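Local coordinates for protein tissue factor pathway inhibitor 2 (Homo sapiens, PDB 1ZR0) that inhibits trypsin, plasmin and the factor VIIa/tissue factor complex, this chain being the first of its three Kunitz-type inhibitory domains, at residues T51-A54 against C55-C59. Sequence-based numbering, arbitrary orientation.
Sequences TWEA and CDDAC
D56 CB sits over one face of the six-membered ring of W52, one helical turn back, offset toward its rim. It stands 3.8 Å from the ring centroid and 12° off the normal, a CH-pi contact. The D56 carboxylate reaches out past the CH2 end of the ring, on the same side as CB, its plane 19° from the ring plane. Its CG lies 3.3 Å from W52 CH2. Both side chains set CG anti to the backbone N; with residues one turn apart, this lets them run alongside each other. E53 and D57 behave differently: their carboxylate planes are perpendicular, and E53 OE2 lies 3.6 Å from D57 OD2, a pairing of like charges that may be mildly unfavourable. Beneath them the backbone is helical, D56 N donating to W52 O (2.8 Å) and D57 N to E53 O (2.8 Å), whereas C55 N to T51 O is weak at 3.3 Å. T51 is the N-cap, its OG1 accepting from A54 N at 3.1 Å. W52 also touches Y25 of strand 22-28, and disulfides tie C55 to C34 and C59 to C9. A short C-terminal helix pinned by two disulfides beside a two-stranded antiparallel sheet is the hallmark of the Kunitz (BPTI) fold.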
loop_
_atom_site.group_PDB
_atom_site.type_symbol
_atom_site.label_atom_id
_atom_site.label_comp_id
_atom_site.label_asym_id
_atom_site.label_seq_id
_atom_site.Cartn_x
_atom_site.Cartn_y
_atom_site.Cartn_z
ATOM N N THR B 51 -10.960 -15.553 7.911
ATOM C CA THR B 51 -12.379 -15.832 7.756
ATOM C C THR B 51 -13.118 -15.774 9.075
ATOM O O THR B 51 -12.495 -15.988 10.124
ATOM C CB THR B 51 -12.630 -17.214 7.071
ATOM O OG1 THR B 51 -12.238 -18.271 7.972
ATOM C CG2 THR B 51 -11.789 -17.384 5.802
ATOM N N TRP B 52 -14.424 -15.494 9.062
ATOM C CA TRP B 52 -15.192 -15.521 10.295
ATOM C C TRP B 52 -15.105 -16.964 10.943
ATOM O O TRP B 52 -14.858 -17.115 12.132
ATOM C CB TRP B 52 -16.614 -15.115 10.025
ATOM C CG TRP B 52 -17.449 -15.187 11.224
ATOM C CD1 TRP B 52 -17.640 -14.233 12.145
ATOM C CD2 TRP B 52 -18.129 -16.358 11.713
ATOM N NE1 TRP B 52 -18.424 -14.721 13.160
ATOM C CE2 TRP B 52 -18.727 -16.023 12.918
ATOM C CE3 TRP B 52 -18.269 -17.671 11.235
ATOM C CZ2 TRP B 52 -19.522 -16.933 13.671
ATOM C CZ3 TRP B 52 -19.065 -18.586 11.993
ATOM C CH2 TRP B 52 -19.685 -18.176 13.178
ATOM N N GLU B 53 -15.195 -17.978 10.102
ATOM C CA GLU B 53 -15.158 -19.400 10.567
ATOM C C GLU B 53 -13.892 -19.715 11.333
ATOM O O GLU B 53 -13.932 -20.339 12.401
ATOM C CB GLU B 53 -15.324 -20.303 9.336
ATOM C CG GLU B 53 -15.358 -21.779 9.654
ATOM C CD GLU B 53 -16.685 -22.276 10.223
ATOM O OE1 GLU B 53 -17.664 -21.493 10.260
ATOM O OE2 GLU B 53 -16.756 -23.502 10.607
ATOM N N ALA B 54 -12.749 -19.296 10.815
ATOM C CA ALA B 54 -11.470 -19.521 11.439
ATOM C C ALA B 54 -11.374 -18.909 12.815
ATOM O O ALA B 54 -10.948 -19.590 13.809
ATOM C CB ALA B 54 -10.377 -19.037 10.595
ATOM N N CYS B 55 -11.787 -17.644 12.904
ATOM C CA CYS B 55 -11.937 -16.957 14.171
ATOM C C CYS B 55 -12.890 -17.653 15.138
ATOM O O CYS B 55 -12.548 -17.864 16.306
ATOM C CB CYS B 55 -12.335 -15.453 13.905
ATOM S SG CYS B 55 -12.208 -14.444 15.364
ATOM N N ASP B 56 -14.070 -18.016 14.678
ATOM C CA ASP B 56 -15.108 -18.673 15.476
ATOM C C ASP B 56 -14.555 -20.008 16.048
ATOM O O ASP B 56 -14.692 -20.250 17.264
ATOM C CB ASP B 56 -16.285 -18.948 14.585
ATOM C CG ASP B 56 -17.525 -19.486 15.334
ATOM O OD1 ASP B 56 -18.032 -18.936 16.340
ATOM O OD2 ASP B 56 -18.005 -20.509 14.960
ATOM N N ASP B 57 -13.917 -20.777 15.217
ATOM C CA ASP B 57 -13.260 -22.066 15.672
ATOM C C ASP B 57 -12.133 -21.841 16.646
ATOM O O ASP B 57 -12.120 -22.433 17.764
ATOM C CB ASP B 57 -12.775 -22.856 14.495
ATOM C CG ASP B 57 -13.871 -23.304 13.594
ATOM O OD1 ASP B 57 -15.029 -23.442 13.983
ATOM O OD2 ASP B 57 -13.589 -23.539 12.415
ATOM N N ALA B 58 -11.209 -20.894 16.330
ATOM C CA ALA B 58 -10.110 -20.602 17.203
ATOM C C ALA B 58 -10.464 -20.111 18.586
ATOM O O ALA B 58 -9.742 -20.388 19.575
ATOM C CB ALA B 58 -9.122 -19.758 16.557
ATOM N N CYS B 59 -11.564 -19.374 18.671
ATOM C CA CYS B 59 -11.953 -18.649 19.861
ATOM C C CYS B 59 -13.219 -19.239 20.419
ATOM O O CYS B 59 -13.956 -18.600 21.160
ATOM C CB CYS B 59 -12.075 -17.111 19.514
ATOM S SG CYS B 59 -10.520 -16.424 18.925
#